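Long-range contact in protein CT_858 (Chlamydia trachomatis, PDB 3DOR), which probably acts as a secreted serine-type endopeptidase, built from a PDZ-like domain and a peptidase family S41 domain: residues S108-D120 and T166-V180. Sequence-based numbering, arbitrary orientation.
Sequences SEIRVGDELLEVD and TTLKIRRPFGTTREV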
ATOM      1  N   SER B 108      16.370  15.044  38.541  1.00 61.13           N
ATOM      2  CA  SER B 108      15.421  16.017  39.054  1.00 59.92           C
ATOM      3  C   SER B 108      14.643  15.505  40.272  1.00 57.54           C
ATOM      4  O   SER B 108      14.840  14.376  40.722  1.00 57.06           O
ATOM      5  CB  SER B 108      14.462  16.462  37.951  1.00 62.45           C
ATOM      6  OG  SER B 108      14.349  17.878  37.947  1.00 65.12           O
ATOM      7  N   GLU B 109      13.764  16.360  40.792  1.00 54.25           N
ATOM      8  CA  GLU B 109      12.951  16.090  41.980  1.00 51.19           C
ATOM      9  C   GLU B 109      12.122  14.818  42.065  1.00 46.66           C
ATOM     10  O   GLU B 109      12.141  14.138  43.088  1.00 45.28           O
ATOM     11  CB  GLU B 109      12.016  17.266  42.239  1.00 53.62           C
ATOM     12  CG  GLU B 109      12.698  18.494  42.778  1.00 58.15           C
ATOM     13  CD  GLU B 109      11.703  19.552  43.200  1.00 61.02           C
ATOM     14  OE1 GLU B 109      10.798  19.227  44.004  1.00 62.66           O
ATOM     15  OE2 GLU B 109      11.823  20.704  42.732  1.00 62.46           O
ATOM     16  N   ILE B 110      11.368  14.522  41.016  1.00 43.34           N
ATOM     17  CA  ILE B 110      10.524  13.335  40.999  1.00 41.02           C
ATOM     18  C   ILE B 110      11.339  12.045  41.078  1.00 39.08           C
ATOM     19  O   ILE B 110      12.310  11.870  40.347  1.00 38.69           O
ATOM     20  CB  ILE B 110       9.650  13.318  39.731  1.00 40.96           C
ATOM     21  CG1 ILE B 110       8.749  14.558  39.731  1.00 39.23           C
ATOM     22  CG2 ILE B 110       8.823  12.027  39.664  1.00 41.26           C
ATOM     23  CD1 ILE B 110       8.002  14.806  38.436  1.00 38.03           C
ATOM     24  N   ARG B 111      10.951  11.158  41.991  1.00 37.68           N
ATOM     25  CA  ARG B 111      11.631   9.871  42.156  1.00 37.32           C
ATOM     26  C   ARG B 111      10.693   8.726  41.807  1.00 35.89           C
ATOM     27  O   ARG B 111       9.466   8.861  41.881  1.00 34.40           O
ATOM     28  CB  ARG B 111      12.062   9.630  43.605  1.00 39.91           C
ATOM     29  CG  ARG B 111      12.981  10.639  44.252  1.00 41.55           C
ATOM     30  CD  ARG B 111      13.465  10.055  45.579  1.00 45.97           C
ATOM     31  NE  ARG B 111      13.674  11.077  46.598  1.00 53.46           N
ATOM     32  CZ  ARG B 111      12.758  11.448  47.488  1.00 53.85           C
ATOM     33  NH1 ARG B 111      11.560  10.886  47.505  1.00 55.55           N
ATOM     34  NH2 ARG B 111      13.042  12.393  48.363  1.00 56.90           N
ATOM     35  N   VAL B 112      11.275   7.589  41.440  1.00 34.12           N
ATOM     36  CA  VAL B 112      10.479   6.402  41.159  1.00 31.51           C
ATOM     37  C   VAL B 112       9.838   6.098  42.506  1.00 30.32           C
ATOM     38  O   VAL B 112      10.510   6.155  43.534  1.00 30.75           O
ATOM     39  CB  VAL B 112      11.375   5.207  40.758  1.00 31.69           C
ATOM     40  CG1 VAL B 112      10.599   3.901  40.882  1.00 29.73           C
ATOM     41  CG2 VAL B 112      11.891   5.401  39.350  1.00 28.78           C
ATOM     42  N   GLY B 113       8.549   5.789  42.514  1.00 29.79           N
ATOM     43  CA  GLY B 113       7.888   5.492  43.770  1.00 31.10           C
ATOM     44  C   GLY B 113       6.963   6.606  44.237  1.00 32.98           C
ATOM     45  O   GLY B 113       6.125   6.388  45.116  1.00 34.32           O
ATOM     46  N   ASP B 114       7.133   7.799  43.669  1.00 32.39           N
ATOM     47  CA  ASP B 114       6.297   8.953  44.001  1.00 31.90           C
ATOM     48  C   ASP B 114       4.900   8.674  43.481  1.00 33.56           C
ATOM     49  O   ASP B 114       4.735   8.016  42.444  1.00 34.29           O
ATOM     50  CB  ASP B 114       6.795  10.218  43.297  1.00 30.87           C
ATOM     51  CG  ASP B 114       8.078  10.757  43.877  1.00 31.44           C
ATOM     52  OD1 ASP B 114       8.710  11.599  43.196  1.00 33.42           O
ATOM     53  OD2 ASP B 114       8.454  10.352  44.998  1.00 32.90           O
ATOM     54  N   GLU B 115       3.897   9.185  44.182  1.00 32.98           N
ATOM     55  CA  GLU B 115       2.524   9.004  43.743  1.00 32.77           C
ATOM     56  C   GLU B 115       2.125  10.287  43.032  1.00 33.51           C
ATOM     57  O   GLU B 115       2.375  11.384  43.541  1.00 33.98           O
ATOM     58  CB  GLU B 115       1.580   8.772  44.929  1.00 31.20           C
ATOM     59  CG  GLU B 115       0.176   8.388  44.476  1.00 31.82           C
ATOM     60  CD  GLU B 115      -0.866   8.410  45.588  1.00 31.87           C
ATOM     61  OE1 GLU B 115      -0.493   8.445  46.780  1.00 33.51           O
ATOM     62  OE2 GLU B 115      -2.072   8.382  45.261  1.00 33.68           O
ATOM     63  N   LEU B 116       1.527  10.154  41.851  1.00 32.69           N
ATOM     64  CA  LEU B 116       1.082  11.316  41.102  1.00 32.97           C
ATOM     65  C   LEU B 116      -0.303  11.667  41.625  1.00 34.35           C
ATOM     66  O   LEU B 116      -1.215  10.837  41.597  1.00 34.59           O
ATOM     67  CB  LEU B 116       1.005  11.010  39.603  1.00 31.92           C
ATOM     68  CG  LEU B 116       0.450  12.141  38.728  1.00 31.80           C
ATOM     69  CD1 LEU B 116       1.258  13.414  38.963  1.00 28.42           C
ATOM     70  CD2 LEU B 116       0.503  11.739  37.257  1.00 31.42           C
ATOM     71  N   LEU B 117      -0.456  12.895  42.107  1.00 33.15           N
ATOM     72  CA  LEU B 117      -1.738  13.328  42.650  1.00 36.17           C
ATOM     73  C   LEU B 117      -2.544  14.230  41.721  1.00 35.19           C
ATOM     74  O   LEU B 117      -3.714  13.958  41.444  1.00 36.04           O
ATOM     75  CB  LEU B 117      -1.524  14.043  43.988  1.00 34.90           C
ATOM     76  CG  LEU B 117      -0.957  13.173  45.116  1.00 35.53           C
ATOM     77  CD1 LEU B 117      -0.746  14.030  46.358  1.00 34.91           C
ATOM     78  CD2 LEU B 117      -1.916  12.015  45.420  1.00 35.25           C
ATOM     79  N   GLU B 118      -1.917  15.294  41.237  1.00 35.65           N
ATOM     80  CA  GLU B 118      -2.611  16.244  40.385  1.00 38.47           C
ATOM     81  C   GLU B 118      -1.759  16.746  39.228  1.00 39.59           C
ATOM     82  O   GLU B 118      -0.540  16.566  39.198  1.00 38.92           O
ATOM     83  CB  GLU B 118      -3.064  17.459  41.219  1.00 37.19           C
ATOM     84  CG  GLU B 118      -3.562  17.134  42.637  1.00 39.71           C
ATOM     85  CD  GLU B 118      -3.892  18.385  43.469  1.00 42.48           C
ATOM     86  OE1 GLU B 118      -3.144  19.385  43.374  1.00 41.32           O
ATOM     87  OE2 GLU B 118      -4.890  18.362  44.232  1.00 40.18           O
ATOM     88  N   VAL B 119      -2.432  17.384  38.279  1.00 42.26           N
ATOM     89  CA  VAL B 119      -1.798  17.987  37.118  1.00 45.11           C
ATOM     90  C   VAL B 119      -2.474  19.353  36.984  1.00 47.33           C
ATOM     91  O   VAL B 119      -3.624  19.447  36.553  1.00 49.05           O
ATOM     92  CB  VAL B 119      -2.032  17.151  35.843  1.00 45.40           C
ATOM     93  CG1 VAL B 119      -1.343  17.804  34.654  1.00 44.59           C
ATOM     94  CG2 VAL B 119      -1.502  15.734  36.046  1.00 44.70           C
ATOM     95  N   ASP B 120      -1.763  20.403  37.389  1.00 49.40           N
ATOM     96  CA  ASP B 120      -2.279  21.772  37.346  1.00 50.58           C
ATOM     97  C   ASP B 120      -3.451  21.983  38.293  1.00 49.95           C
ATOM     98  O   ASP B 120      -4.421  22.661  37.950  1.00 50.70           O
ATOM     99  CB  ASP B 120      -2.708  22.157  35.928  1.00 52.37           C
ATOM    100  CG  ASP B 120      -1.535  22.312  34.991  1.00 54.32           C
ATOM    101  OD1 ASP B 120      -0.516  22.895  35.419  1.00 56.05           O
ATOM    102  OD2 ASP B 120      -1.635  21.865  33.829  1.00 55.35           O
ATOM    103  N   THR B 166       3.766  23.047  33.407  1.00 43.56           N
ATOM    104  CA  THR B 166       2.614  22.472  34.076  1.00 42.47           C
ATOM    105  C   THR B 166       3.119  21.932  35.409  1.00 42.38           C
ATOM    106  O   THR B 166       4.271  21.521  35.520  1.00 43.53           O
ATOM    107  CB  THR B 166       1.982  21.332  33.227  1.00 42.43           C
ATOM    108  OG1 THR B 166       0.768  20.894  33.845  1.00 39.88           O
ATOM    109  CG2 THR B 166       2.946  20.156  33.089  1.00 41.65           C
ATOM    110  N   THR B 167       2.270  21.939  36.426  1.00 41.27           N
ATOM    111  CA  THR B 167       2.697  21.468  37.730  1.00 40.33           C
ATOM    112  C   THR B 167       2.175  20.085  38.070  1.00 40.55           C
ATOM    113  O   THR B 167       0.988  19.801  37.934  1.00 42.08           O
ATOM    114  CB  THR B 167       2.267  22.446  38.832  1.00 40.95           C
ATOM    115  OG1 THR B 167       2.867  23.721  38.584  1.00 41.58           O
ATOM    116  CG2 THR B 167       2.709  21.950  40.199  1.00 40.37           C
ATOM    117  N   LEU B 168       3.080  19.227  38.523  1.00 39.50           N
ATOM    118  CA  LEU B 168       2.718  17.873  38.900  1.00 38.13           C
ATOM    119  C   LEU B 168       2.750  17.784  40.419  1.00 37.12           C
ATOM    120  O   LEU B 168       3.793  18.016  41.030  1.00 37.31           O
ATOM    121  CB  LEU B 168       3.715  16.874  38.311  1.00 35.58           C
ATOM    122  CG  LEU B 168       3.962  16.931  36.801  1.00 35.19           C
ATOM    123  CD1 LEU B 168       4.997  15.885  36.421  1.00 33.35           C
ATOM    124  CD2 LEU B 168       2.665  16.689  36.054  1.00 34.18           C
ATOM    125  N   LYS B 169       1.611  17.483  41.033  1.00 34.93           N
ATOM    126  CA  LYS B 169       1.590  17.349  42.479  1.00 35.23           C
ATOM    127  C   LYS B 169       1.801  15.874  42.796  1.00 34.16           C
ATOM    128  O   LYS B 169       1.047  15.014  42.342  1.00 34.79           O
ATOM    129  CB  LYS B 169       0.263  17.817  43.073  1.00 36.06           C
ATOM    130  CG  LYS B 169       0.292  17.834  44.597  1.00 37.95           C
ATOM    131  CD  LYS B 169      -1.047  18.257  45.203  1.00 40.66           C
ATOM    132  CE  LYS B 169      -0.943  18.349  46.722  1.00 39.12           C
ATOM    133  NZ  LYS B 169      -2.197  18.849  47.358  1.00 40.76           N
ATOM    134  N   ILE B 170       2.824  15.591  43.585  1.00 32.86           N
ATOM    135  CA  ILE B 170       3.150  14.223  43.943  1.00 35.21           C
ATOM    136  C   ILE B 170       3.219  14.038  45.453  1.00 35.70           C
ATOM    137  O   ILE B 170       3.284  15.011  46.212  1.00 37.13           O
ATOM    138  CB  ILE B 170       4.520  13.855  43.374  1.00 35.73           C
ATOM    139  CG1 ILE B 170       5.586  14.744  44.028  1.00 38.55           C
ATOM    140  CG2 ILE B 170       4.532  14.075  41.866  1.00 33.93           C
ATOM    141  CD1 ILE B 170       7.009  14.329  43.759  1.00 42.52           C
ATOM    142  N   ARG B 171       3.188  12.786  45.890  1.00 34.72           N
ATOM    143  CA  ARG B 171       3.333  12.498  47.306  1.00 34.92           C
ATOM    144  C   ARG B 171       4.468  11.506  47.464  1.00 34.02           C
ATOM    145  O   ARG B 171       4.530  10.508  46.752  1.00 35.01           O
ATOM    146  CB  ARG B 171       2.062  11.909  47.919  1.00 36.33           C
ATOM    147  CG  ARG B 171       2.311  11.415  49.350  1.00 40.24           C
ATOM    148  CD  ARG B 171       1.080  11.482  50.223  1.00 44.69           C
ATOM    149  NE  ARG B 171      -0.023  10.733  49.646  1.00 47.74           N
ATOM    150  CZ  ARG B 171      -1.246  11.224  49.497  1.00 52.00           C
ATOM    151  NH1 ARG B 171      -1.506  12.469  49.894  1.00 51.20           N
ATOM    152  NH2 ARG B 171      -2.197  10.476  48.937  1.00 51.18           N
ATOM    153  N   ARG B 172       5.373  11.794  48.390  1.00 34.18           N
ATOM    154  CA  ARG B 172       6.506  10.921  48.648  1.00 32.29           C
ATOM    155  C   ARG B 172       6.004   9.722  49.418  1.00 34.28           C
ATOM    156  O   ARG B 172       4.941   9.779  50.049  1.00 32.84           O
ATOM    157  CB  ARG B 172       7.557  11.631  49.496  1.00 30.59           C
ATOM    158  CG  ARG B 172       8.093  12.912  48.902  1.00 32.47           C
ATOM    159  CD  ARG B 172       8.698  12.701  47.529  1.00 33.59           C
ATOM    160  NE  ARG B 172       9.589  13.807  47.201  1.00 35.16           N
ATOM    161  CZ  ARG B 172      10.212  13.958  46.038  1.00 36.89           C
ATOM    162  NH1 ARG B 172      10.043  13.064  45.067  1.00 34.06           N
ATOM    163  NH2 ARG B 172      11.007  15.009  45.852  1.00 34.12           N
ATOM    164  N   PRO B 173       6.758   8.615  49.383  1.00 34.69           N
ATOM    165  CA  PRO B 173       6.305   7.436  50.122  1.00 35.60           C
ATOM    166  C   PRO B 173       6.223   7.677  51.628  1.00 37.22           C
ATOM    167  O   PRO B 173       5.434   7.025  52.316  1.00 35.90           O
ATOM    168  CB  PRO B 173       7.320   6.356  49.733  1.00 36.11           C
ATOM    169  CG  PRO B 173       8.513   7.123  49.265  1.00 37.49           C
ATOM    170  CD  PRO B 173       7.922   8.300  48.542  1.00 35.54           C
ATOM    171  N   PHE B 174       7.027   8.604  52.145  1.00 36.37           N
ATOM    172  CA  PHE B 174       6.963   8.889  53.570  1.00 38.74           C
ATOM    173  C   PHE B 174       5.816   9.835  53.917  1.00 37.63           C
ATOM    174  O   PHE B 174       5.652  10.216  55.073  1.00 37.90           O
ATOM    175  CB  PHE B 174       8.294   9.436  54.103  1.00 41.67           C
ATOM    176  CG  PHE B 174       9.304   8.360  54.405  1.00 45.31           C
ATOM    177  CD1 PHE B 174      10.153   7.881  53.415  1.00 46.91           C
ATOM    178  CD2 PHE B 174       9.351   7.771  55.660  1.00 46.90           C
ATOM    179  CE1 PHE B 174      11.028   6.829  53.672  1.00 47.88           C
ATOM    180  CE2 PHE B 174      10.223   6.719  55.926  1.00 47.49           C
ATOM    181  CZ  PHE B 174      11.061   6.246  54.930  1.00 47.40           C
ATOM    182  N   GLY B 175       5.029  10.214  52.912  1.00 36.71           N
ATOM    183  CA  GLY B 175       3.876  11.062  53.170  1.00 37.03           C
ATOM    184  C   GLY B 175       3.840  12.518  52.735  1.00 37.62           C
ATOM    185  O   GLY B 175       2.763  13.040  52.450  1.00 37.22           O
ATOM    186  N   THR B 176       4.983  13.189  52.682  1.00 39.08           N
ATOM    187  CA  THR B 176       4.974  14.592  52.299  1.00 40.67           C
ATOM    188  C   THR B 176       4.642  14.822  50.836  1.00 40.96           C
ATOM    189  O   THR B 176       4.915  13.979  49.976  1.00 40.26           O
ATOM    190  CB  THR B 176       6.313  15.291  52.656  1.00 41.73           C
ATOM    191  OG1 THR B 176       6.082  16.214  53.728  1.00 45.85           O
ATOM    192  CG2 THR B 176       6.880  16.057  51.466  1.00 41.24           C
ATOM    193  N   THR B 177       4.048  15.984  50.580  1.00 40.53           N
ATOM    194  CA  THR B 177       3.631  16.416  49.252  1.00 41.79           C
ATOM    195  C   THR B 177       4.610  17.408  48.626  1.00 40.86           C
ATOM    196  O   THR B 177       5.205  18.228  49.321  1.00 40.79           O
ATOM    197  CB  THR B 177       2.235  17.083  49.331  1.00 43.75           C
ATOM    198  OG1 THR B 177       1.229  16.074  49.483  1.00 50.01           O
ATOM    199  CG2 THR B 177       1.951  17.882  48.087  1.00 48.80           C
ATOM    200  N   ARG B 178       4.775  17.328  47.309  1.00 39.43           N
ATOM    201  CA  ARG B 178       5.658  18.238  46.583  1.00 38.62           C
ATOM    202  C   ARG B 178       4.992  18.657  45.283  1.00 38.65           C
ATOM    203  O   ARG B 178       4.275  17.874  44.667  1.00 40.49           O
ATOM    204  CB  ARG B 178       6.990  17.563  46.237  1.00 37.33           C
ATOM    205  CG  ARG B 178       7.810  17.099  47.418  1.00 36.34           C
ATOM    206  CD  ARG B 178       8.199  18.248  48.331  1.00 34.23           C
ATOM    207  NE  ARG B 178       9.111  17.782  49.371  1.00 36.36           N
ATOM    208  CZ  ARG B 178       9.548  18.529  50.381  1.00 36.31           C
ATOM    209  NH1 ARG B 178       9.153  19.792  50.493  1.00 31.36           N
ATOM    210  NH2 ARG B 178      10.380  18.008  51.276  1.00 30.61           N
ATOM    211  N   GLU B 179       5.220  19.893  44.867  1.00 40.68           N
ATOM    212  CA  GLU B 179       4.662  20.372  43.611  1.00 42.58           C
ATOM    213  C   GLU B 179       5.841  20.576  42.674  1.00 41.86           C
ATOM    214  O   GLU B 179       6.672  21.449  42.897  1.00 41.79           O
ATOM    215  CB  GLU B 179       3.915  21.688  43.807  1.00 44.51           C
ATOM    216  CG  GLU B 179       2.817  21.605  44.843  1.00 50.09           C
ATOM    217  CD  GLU B 179       1.624  22.464  44.490  1.00 53.52           C
ATOM    218  OE1 GLU B 179       1.826  23.643  44.120  1.00 56.48           O
ATOM    219  OE2 GLU B 179       0.483  21.964  44.586  1.00 56.53           O
ATOM    220  N   VAL B 180       5.920  19.758  41.632  1.00 41.79           N
ATOM    221  CA  VAL B 180       7.026  19.852  40.699  1.00 41.52           C
ATOM    222  C   VAL B 180       6.603  20.499  39.396  1.00 42.55           C
ATOM    223  O   VAL B 180       5.806  19.948  38.634  1.00 41.92           O
ATOM    224  CB  VAL B 180       7.628  18.454  40.423  1.00 42.77           C
ATOM    225  CG1 VAL B 180       8.842  18.566  39.501  1.00 39.41           C
ATOM    226  CG2 VAL B 180       8.030  17.813  41.734  1.00 41.60           C
TER
HETATM  227  O   HOH W   1       4.566   7.346  47.316  1.00 38.42           O
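A bend at chi2 (-57°) turns the side chain of Arg172 back toward segment 108-120, while Asp114 sets its CG beside its own backbone N, and the two side chains lie side by side, pointing the same way, in the PDZ-like domain. There strand 115-119 pairs antiparallel with strand 165-171, which turns through a type I turn, Arg172 to Gly175, into strand 177-187.

Arg172 NH1 lies 2.7 Å from Asp114 OD1 in a salt bridge and also donates to OD2 on its syn side, at 163°. Both NH1 and NH2 reach Glu109 O end-on, from one face of its carbonyl plane, each at 3.1 Å. Three acceptors at its edge thus fix the rotation of the guanidinium, whose face lies under Arg111 CZ, the two planes 32° apart; the nearby carboxylate probably offsets this meeting of like charges. Asp114 N to Arg111 O closes the type II turn Arg111 to Asp114, and Asp114 OD1 also accepts Arg111 N at 2.6 Å, holding the carboxylate against the turn.

The apolar side includes Ile110, Leu116, Val119, Leu168, Ile170 and Val180; Ile110 CD1 meets Leu168 CD1 at 3.8 Å, and Phe100 of strand 98-103 packs on Ile110, Leu116 and Ile170. On the opposite face Glu118 lies along the extended Lys169 chain; Leu117, at the bulge, sets CD1 over one face of the Arg171 guanidinium, offset toward its rim.

The register slips by one residue at this classic beta bulge: Lys169 O accepts Leu117 N at 2.6 Å and Glu118 N at 3.2 Å. Beyond it, Asp120 grips Thr166 and Thr167 with both carboxylate oxygens, each met from above the carboxylate plane: OD1 receives Thr167 N, and OD2 receives Thr166 OG1 at 2.6 Å.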